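Local coordinates for protein kinase A regulatory subunit, putative (Trypanosoma cruzi, PDB 6FTF) that probably restrains the catalytic subunit of a cAMP-independent protein kinase A and binds nucleoside analogues such as 7-cyano-7-deazainosine in its two cyclic-nucleotide-binding-type domains, at residues 26-37 with 54-63; 152-161 with 174-183. All coordinates share one frame; numbering follows the deposited sequence.

Contact 1 (26-37 with 54-63)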
# COMPACT_ATOMS: atom_id res chain seq x y z
N PHE A 26 21.09 -12.06 10.91
CA PHE A 26 22.38 -11.64 10.40
C PHE A 26 22.59 -10.23 10.92
O PHE A 26 21.82 -9.32 10.60
CB PHE A 26 22.38 -11.67 8.87
CG PHE A 26 22.06 -13.02 8.31
CD1 PHE A 26 23.05 -13.98 8.19
CD2 PHE A 26 20.78 -13.34 7.92
CE1 PHE A 26 22.77 -15.22 7.68
CE2 PHE A 26 20.49 -14.58 7.41
CZ PHE A 26 21.49 -15.53 7.29
N GLU A 27 23.63 -10.05 11.74
CA GLU A 27 23.75 -8.82 12.52
C GLU A 27 23.69 -7.59 11.62
O GLU A 27 24.32 -7.54 10.56
CB GLU A 27 25.04 -8.83 13.33
CG GLU A 27 25.02 -7.82 14.46
CD GLU A 27 26.41 -7.49 14.99
OE1 GLU A 27 27.36 -8.21 14.64
OE2 GLU A 27 26.53 -6.50 15.74
N LYS A 28 22.92 -6.60 12.07
CA LYS A 28 22.70 -5.37 11.33
C LYS A 28 23.17 -4.20 12.18
O LYS A 28 22.98 -4.20 13.40
CB LYS A 28 21.21 -5.17 11.04
CG LYS A 28 20.55 -6.23 10.20
CD LYS A 28 21.12 -6.26 8.79
CE LYS A 28 20.34 -7.16 7.86
NZ LYS A 28 20.45 -8.57 8.22
N SER A 29 23.76 -3.20 11.53
CA SER A 29 24.01 -1.94 12.19
C SER A 29 22.69 -1.18 12.34
O SER A 29 21.68 -1.49 11.70
CB SER A 29 24.96 -1.10 11.34
OG SER A 29 24.28 -0.68 10.18
N GLU A 30 22.69 -0.15 13.19
CA GLU A 30 21.51 0.68 13.32
C GLU A 30 21.12 1.31 11.99
O GLU A 30 19.93 1.36 11.65
CB GLU A 30 21.75 1.76 14.37
CG GLU A 30 20.49 2.54 14.73
CD GLU A 30 20.76 3.67 15.71
OE1 GLU A 30 20.47 4.83 15.37
OE2 GLU A 30 21.28 3.39 16.81
N ASP A 31 22.10 1.78 11.23
CA ASP A 31 21.81 2.40 9.94
C ASP A 31 21.23 1.39 8.95
O ASP A 31 20.31 1.71 8.20
CB ASP A 31 23.07 3.07 9.36
CG ASP A 31 23.41 4.40 10.03
OD1 ASP A 31 22.49 5.15 10.42
OD2 ASP A 31 24.62 4.71 10.13
N GLU A 32 21.75 0.15 8.95
CA GLU A 32 21.16 -0.88 8.09
C GLU A 32 19.73 -1.19 8.51
O GLU A 32 18.84 -1.34 7.67
CB GLU A 32 21.98 -2.17 8.13
CG GLU A 32 23.29 -2.10 7.39
CD GLU A 32 24.21 -3.28 7.69
OE1 GLU A 32 24.11 -3.90 8.77
OE2 GLU A 32 25.05 -3.59 6.82
N MET A 33 19.49 -1.34 9.82
CA MET A 33 18.14 -1.58 10.30
C MET A 33 17.21 -0.48 9.85
O MET A 33 16.10 -0.75 9.37
CB MET A 33 18.13 -1.69 11.83
CG MET A 33 18.69 -2.99 12.34
SD MET A 33 17.78 -4.40 11.71
CE MET A 33 16.21 -4.23 12.53
N ASN A 34 17.63 0.78 9.98
CA ASN A 34 16.77 1.88 9.57
C ASN A 34 16.42 1.79 8.09
O ASN A 34 15.26 1.99 7.70
CB ASN A 34 17.45 3.22 9.86
CG ASN A 34 17.57 3.49 11.34
OD1 ASN A 34 16.89 2.87 12.16
ND2 ASN A 34 18.44 4.42 11.70
N LEU A 35 17.42 1.53 7.24
CA LEU A 35 17.19 1.44 5.81
C LEU A 35 16.22 0.32 5.48
O LEU A 35 15.24 0.52 4.74
CB LEU A 35 18.54 1.22 5.11
CG LEU A 35 18.56 1.12 3.58
CD1 LEU A 35 19.98 1.20 3.12
CD2 LEU A 35 17.95 -0.14 3.00
N ILE A 36 16.47 -0.86 6.01
CA ILE A 36 15.66 -2.02 5.65
C ILE A 36 14.25 -1.85 6.20
O ILE A 36 13.27 -2.13 5.51
CB ILE A 36 16.30 -3.32 6.16
CG1 ILE A 36 17.69 -3.51 5.55
CG2 ILE A 36 15.43 -4.47 5.86
CD1 ILE A 36 18.51 -4.51 6.29
N THR A 37 14.12 -1.41 7.44
CA THR A 37 12.77 -1.31 7.98
C THR A 37 11.95 -0.25 7.26
O THR A 37 10.72 -0.39 7.14
CB THR A 37 12.77 -1.04 9.48
OG1 THR A 37 13.43 0.20 9.75
CG2 THR A 37 13.44 -2.20 10.22
N ILE A 54 8.57 -6.52 12.20
CA ILE A 54 9.29 -5.87 11.10
C ILE A 54 10.79 -5.97 11.32
O ILE A 54 11.56 -6.25 10.39
CB ILE A 54 8.85 -4.38 10.98
CG1 ILE A 54 7.45 -4.27 10.37
CG2 ILE A 54 9.88 -3.57 10.16
CD1 ILE A 54 7.37 -4.60 8.91
N LYS A 55 11.24 -5.70 12.55
CA LYS A 55 12.67 -5.71 12.82
C LYS A 55 13.23 -7.13 12.81
O LYS A 55 14.38 -7.32 12.38
CB LYS A 55 12.98 -4.92 14.09
CG LYS A 55 12.74 -3.43 13.89
CD LYS A 55 12.91 -2.62 15.16
CE LYS A 55 14.37 -2.45 15.52
NZ LYS A 55 14.53 -1.62 16.76
N VAL A 56 12.45 -8.14 13.22
CA VAL A 56 12.89 -9.52 13.07
C VAL A 56 13.11 -9.86 11.61
O VAL A 56 14.12 -10.46 11.22
CB VAL A 56 11.88 -10.49 13.72
CG1 VAL A 56 12.21 -11.94 13.39
CG2 VAL A 56 11.82 -10.30 15.23
N VAL A 57 12.14 -9.51 10.76
CA VAL A 57 12.25 -9.78 9.34
C VAL A 57 13.47 -9.08 8.76
O VAL A 57 14.26 -9.68 8.02
CB VAL A 57 10.95 -9.38 8.63
CG1 VAL A 57 11.11 -9.44 7.12
CG2 VAL A 57 9.80 -10.29 9.05
N ALA A 58 13.67 -7.81 9.11
CA ALA A 58 14.84 -7.07 8.65
C ALA A 58 16.13 -7.77 9.06
O ALA A 58 17.06 -7.90 8.25
CB ALA A 58 14.80 -5.63 9.14
N GLY A 59 16.20 -8.24 10.29
CA GLY A 59 17.38 -8.95 10.75
C GLY A 59 17.66 -10.21 9.96
O GLY A 59 18.81 -10.62 9.84
N ALA A 60 16.62 -10.84 9.43
CA ALA A 60 16.77 -12.08 8.69
C ALA A 60 17.20 -11.87 7.25
O ALA A 60 17.54 -12.85 6.57
CB ALA A 60 15.46 -12.88 8.69
N MET A 61 17.23 -10.64 6.78
CA MET A 61 17.52 -10.38 5.38
C MET A 61 19.01 -10.28 5.11
O MET A 61 19.82 -9.95 6.00
CB MET A 61 16.79 -9.12 4.94
CG MET A 61 15.29 -9.30 5.00
SD MET A 61 14.34 -7.91 4.36
CE MET A 61 13.91 -7.01 5.71
N GLN A 62 19.37 -10.61 3.88
CA GLN A 62 20.75 -10.52 3.43
C GLN A 62 20.79 -9.72 2.13
O GLN A 62 19.85 -9.75 1.34
CB GLN A 62 21.32 -11.91 3.16
CG GLN A 62 21.25 -12.86 4.35
CD GLN A 62 21.71 -14.24 3.97
OE1 GLN A 62 20.91 -15.11 3.59
NE2 GLN A 62 23.01 -14.46 4.05
N ARG A 63 21.89 -9.04 1.88
CA ARG A 63 21.98 -8.17 0.72
C ARG A 63 22.49 -8.91 -0.51
O ARG A 63 23.41 -9.72 -0.40
CB ARG A 63 22.90 -6.99 1.01
CG ARG A 63 22.95 -5.95 -0.12
CD ARG A 63 23.53 -4.65 0.40
NE ARG A 63 24.87 -4.87 0.93
CZ ARG A 63 25.44 -4.17 1.90
NH1 ARG A 63 26.67 -4.50 2.27
NH2 ARG A 63 24.82 -3.17 2.48
O HOH W 1 26.09 -2.21 4.86
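F26 meets the end of helix 51-60 through its backbone and the start of strand 62-67 through its ring. Its N gives a nearly straight hydrogen bond to G59 O (2.9 Å), and the ring lies flat against Q62: the amide plane is within 6° of the ring plane, and Q62 CG makes a CH-pi contact over the face, 3.8 Å from the centroid. Two residues on, K28 folds back. Its chain, bent at chi2 (-65°) and again at chi4, brings NZ among three carbonyls: M61 O, met in the carbonyl plane at 2.7 Å, G59 O from above its plane at 3.1 Å, and F26 O of its own segment. A long, flexible chain ending in an ammonium with three N-H groups suits this place, where backbone oxygens converge as the helix runs out. G59 O is thus gripped by two donors, from opposite faces. S29 and E32 form a capping box that starts helix 30-42; E32 OE2 also reaches R63 NH2 through a water. Farther along, M33 CE rests on K55 CB (3.7 Å), I36 CG2 on A58 CB (3.5 Å), and T37 CG2 on I54 CG2, while T37 OG1 turns back to M33 O. The small A58 lets segments 30-37 and 54-60 cross at 111°, their axes 9.4 Å apart at closest. The chemistry is therefore divided: polar bonds tie the incoming chain to the helix end, whereas apolar contacts join the helices themselves.

Contact 2 (152-161 with 174-183). With EDO (1,2-ethanediol), chain B.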
# COMPACT_ATOMS: atom_id res chain seq x y z
N ARG A 152 -7.11 -12.02 3.25
CA ARG A 152 -7.25 -10.59 3.04
C ARG A 152 -7.54 -10.28 1.59
O ARG A 152 -8.42 -9.48 1.26
CB ARG A 152 -6.00 -9.87 3.54
CG ARG A 152 -6.11 -8.36 3.50
CD ARG A 152 -4.84 -7.67 3.95
NE ARG A 152 -4.43 -8.08 5.29
CZ ARG A 152 -3.43 -8.90 5.59
NH1 ARG A 152 -2.64 -9.41 4.65
NH2 ARG A 152 -3.18 -9.20 6.85
N ARG A 153 -6.81 -10.93 0.68
CA ARG A 153 -7.09 -10.75 -0.74
C ARG A 153 -8.52 -11.17 -1.08
O ARG A 153 -9.20 -10.49 -1.86
CB ARG A 153 -6.05 -11.51 -1.57
CG ARG A 153 -4.69 -10.79 -1.57
CD ARG A 153 -3.57 -11.67 -2.11
NE ARG A 153 -2.39 -10.86 -2.35
CZ ARG A 153 -1.66 -10.86 -3.45
NH1 ARG A 153 -1.88 -11.73 -4.42
NH2 ARG A 153 -0.67 -10.00 -3.55
N GLU A 154 -9.00 -12.29 -0.52
CA GLU A 154 -10.39 -12.72 -0.74
C GLU A 154 -11.37 -11.69 -0.23
O GLU A 154 -12.46 -11.51 -0.80
CB GLU A 154 -10.67 -14.03 -0.02
CG GLU A 154 -10.19 -15.25 -0.72
CD GLU A 154 -10.66 -15.32 -2.17
OE1 GLU A 154 -11.89 -15.32 -2.38
OE2 GLU A 154 -9.79 -15.37 -3.08
N THR A 155 -11.04 -11.01 0.86
CA THR A 155 -11.97 -10.06 1.47
C THR A 155 -12.25 -8.91 0.52
O THR A 155 -13.39 -8.43 0.46
CB THR A 155 -11.39 -9.56 2.79
OG1 THR A 155 -11.26 -10.66 3.69
CG2 THR A 155 -12.27 -8.50 3.44
N TYR A 156 -11.25 -8.48 -0.24
CA TYR A 156 -11.39 -7.25 -1.01
C TYR A 156 -11.45 -7.38 -2.52
O TYR A 156 -11.94 -6.45 -3.17
CB TYR A 156 -10.27 -6.24 -0.65
CG TYR A 156 -10.28 -5.91 0.81
CD1 TYR A 156 -11.30 -5.15 1.38
CD2 TYR A 156 -9.31 -6.39 1.65
CE1 TYR A 156 -11.32 -4.89 2.74
CE2 TYR A 156 -9.32 -6.14 3.00
CZ TYR A 156 -10.34 -5.40 3.53
OH TYR A 156 -10.36 -5.16 4.90
N ILE A 157 -10.95 -8.45 -3.14
CA ILE A 157 -10.70 -8.40 -4.58
C ILE A 157 -11.99 -8.22 -5.38
O ILE A 157 -12.03 -7.44 -6.35
CB ILE A 157 -9.84 -9.58 -5.07
CG1 ILE A 157 -9.43 -9.38 -6.54
CG2 ILE A 157 -10.53 -10.91 -4.90
CD1 ILE A 157 -8.68 -8.11 -6.82
N GLN A 158 -13.07 -8.91 -5.02
CA GLN A 158 -14.31 -8.77 -5.78
C GLN A 158 -14.87 -7.35 -5.68
O GLN A 158 -15.37 -6.80 -6.67
CB GLN A 158 -15.33 -9.81 -5.32
CG GLN A 158 -16.53 -9.96 -6.25
CD GLN A 158 -17.67 -9.00 -5.98
OE1 GLN A 158 -17.80 -8.45 -4.89
NE2 GLN A 158 -18.53 -8.83 -6.97
N PHE A 159 -14.78 -6.75 -4.50
CA PHE A 159 -15.20 -5.36 -4.32
C PHE A 159 -14.33 -4.42 -5.16
O PHE A 159 -14.85 -3.55 -5.86
CB PHE A 159 -15.10 -4.99 -2.84
CG PHE A 159 -15.22 -3.52 -2.59
CD1 PHE A 159 -16.43 -2.88 -2.77
CD2 PHE A 159 -14.13 -2.77 -2.21
CE1 PHE A 159 -16.56 -1.52 -2.55
CE2 PHE A 159 -14.27 -1.41 -1.99
CZ PHE A 159 -15.48 -0.79 -2.18
N LEU A 160 -13.01 -4.58 -5.07
CA LEU A 160 -12.12 -3.67 -5.78
C LEU A 160 -12.34 -3.73 -7.28
O LEU A 160 -12.16 -2.72 -7.98
CB LEU A 160 -10.66 -3.95 -5.44
CG LEU A 160 -10.27 -3.82 -3.97
CD1 LEU A 160 -8.84 -4.24 -3.77
CD2 LEU A 160 -10.47 -2.39 -3.48
N ALA A 161 -12.72 -4.89 -7.80
CA ALA A 161 -13.04 -5.07 -9.21
C ALA A 161 -14.28 -4.31 -9.63
O ALA A 161 -14.59 -4.28 -10.83
CB ALA A 161 -13.26 -6.56 -9.49
N LYS A 174 -4.62 -4.64 -8.28
CA LYS A 174 -5.73 -4.64 -7.33
C LYS A 174 -5.40 -5.49 -6.10
O LYS A 174 -5.72 -5.12 -4.97
CB LYS A 174 -7.02 -5.14 -8.00
CG LYS A 174 -7.56 -4.17 -9.05
CD LYS A 174 -8.94 -4.60 -9.55
CE LYS A 174 -9.48 -3.73 -10.68
NZ LYS A 174 -9.21 -4.34 -11.99
N LEU A 175 -4.75 -6.63 -6.31
CA LEU A 175 -4.37 -7.48 -5.18
C LEU A 175 -3.29 -6.83 -4.33
O LEU A 175 -3.28 -7.00 -3.11
CB LEU A 175 -3.91 -8.83 -5.69
CG LEU A 175 -5.06 -9.64 -6.30
CD1 LEU A 175 -4.50 -10.76 -7.15
CD2 LEU A 175 -6.00 -10.19 -5.22
N GLN A 176 -2.39 -6.06 -4.96
CA GLN A 176 -1.38 -5.29 -4.22
C GLN A 176 -2.04 -4.26 -3.31
O GLN A 176 -1.59 -4.04 -2.18
CB GLN A 176 -0.42 -4.65 -5.22
CG GLN A 176 0.62 -3.70 -4.73
CD GLN A 176 1.58 -3.39 -5.84
OE1 GLN A 176 1.29 -2.58 -6.75
NE2 GLN A 176 2.69 -4.06 -5.84
N LEU A 177 -3.11 -3.62 -3.78
CA LEU A 177 -3.89 -2.75 -2.92
C LEU A 177 -4.54 -3.54 -1.79
O LEU A 177 -4.50 -3.14 -0.62
CB LEU A 177 -4.93 -2.00 -3.77
CG LEU A 177 -5.94 -1.18 -2.99
CD1 LEU A 177 -5.31 -0.09 -2.15
CD2 LEU A 177 -6.93 -0.59 -3.96
N ALA A 178 -5.16 -4.68 -2.12
CA ALA A 178 -5.83 -5.48 -1.10
C ALA A 178 -4.87 -5.86 0.03
O ALA A 178 -5.29 -5.94 1.20
CB ALA A 178 -6.41 -6.75 -1.72
N ASP A 179 -3.60 -6.13 -0.30
CA ASP A 179 -2.60 -6.50 0.71
C ASP A 179 -2.48 -5.46 1.82
O ASP A 179 -2.05 -5.80 2.92
CB ASP A 179 -1.22 -6.63 0.04
CG ASP A 179 -1.03 -7.91 -0.75
OD1 ASP A 179 -1.60 -8.96 -0.38
OD2 ASP A 179 -0.27 -7.87 -1.75
N ALA A 180 -2.80 -4.20 1.53
CA ALA A 180 -2.62 -3.09 2.46
C ALA A 180 -3.92 -2.62 3.08
O ALA A 180 -3.91 -1.64 3.85
CB ALA A 180 -1.92 -1.92 1.75
N LEU A 181 -5.05 -3.27 2.81
CA LEU A 181 -6.35 -2.81 3.30
C LEU A 181 -6.77 -3.54 4.57
O LEU A 181 -6.51 -4.73 4.74
CB LEU A 181 -7.44 -3.00 2.25
CG LEU A 181 -7.31 -2.16 0.99
CD1 LEU A 181 -8.39 -2.56 0.00
CD2 LEU A 181 -7.39 -0.69 1.28
N SER A 182 -7.46 -2.80 5.43
CA SER A 182 -8.22 -3.36 6.53
C SER A 182 -9.60 -2.73 6.50
O SER A 182 -9.86 -1.84 5.70
CB SER A 182 -7.53 -3.14 7.88
OG SER A 182 -7.45 -1.77 8.19
N SER A 183 -10.50 -3.23 7.31
CA SER A 183 -11.88 -2.74 7.30
C SER A 183 -12.19 -1.98 8.59
O SER A 183 -11.68 -2.31 9.66
CB SER A 183 -12.86 -3.89 7.13
OG SER A 183 -12.68 -4.50 5.86
C1 EDO B . -17.21 -10.26 -10.25
O1 EDO B . -18.20 -10.37 -9.22
C2 EDO B . -16.70 -8.83 -10.37
O2 EDO B . -17.80 -7.93 -10.52
O HOH W 2 -3.09 -9.75 1.76
O HOH W 3 -6.49 -6.60 6.71
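R153 grips D179 side-on with two nitrogens, one to each carboxylate oxygen: NE to OD1 and NH2 to OD2, both at 2.8 Å and nearly straight. Both oxygens are met on their syn sides and lie close to the guanidinium plane, although the carboxylate is turned 27° from it. R153 runs extended from CG to NE, long enough to pass L175, whose CB sits over the centre of one guanidinium face. R153 NH1 is hydrogen-bonded to Y116 OH, so the group is held from more than one direction, and a water joins D179 OD1 to R152 NH1. A second water links R152 NE to L181 O.

Y156 carries the middle of the contact. L181 CB packs over one face of its ring, 3.9 Å from the centroid, and T155 CG2 covers the opposite face. Beyond the ring, OH shares a hydrogen bond of 2.6 Å with S183 OG; a tyrosine suits this place because it offers a flat apolar body with a polar end. A178, small enough to let the helix come close, receives Y156 CB at 4.0 Å. L160 reaches L181 tip to tip, CD2 to CD1 at 4.1 Å, and also touches L177. I157, with CG1 anti to the backbone N (chi1 -172°), sets CD1 against K174 CB at 3.6 Å and also meets L175; the lysine's NZ goes on to L169 O.

Segment 152-160 crosses segment 174-178 at 130° and lies at a right angle to strand segment 181-183. Strand 181-186 pairs with 254-260, whose A257 touches both Y156 and L181, while L177 leans on helix 264-268 and R152 packs on F48. The contact thus seats helix 149-160 on helix 171-178 and on edge strand 181-186 of that sheet.

In the fold
Contacts 1 and 2 follow one another along the chain and lie on opposite sides of its centre, their own centres 28 Å apart and their nearest atoms about 11 Å apart, so they do not touch. Each joins two helices and the strand that follows the second one: 62-67 in contact 1 and 181-186 in contact 2, equivalent edge strands of the two cyclic-nucleotide-binding domains. The centre of contact 1 lies about 21 Å from that of the chain, whereas the centre of contact 2 is about 11 Å from it. Contact 2 also approaches a ligand: the R153 side chain is about 9 Å from a bound 7-cyano-7-deazainosine, near it but not touching it.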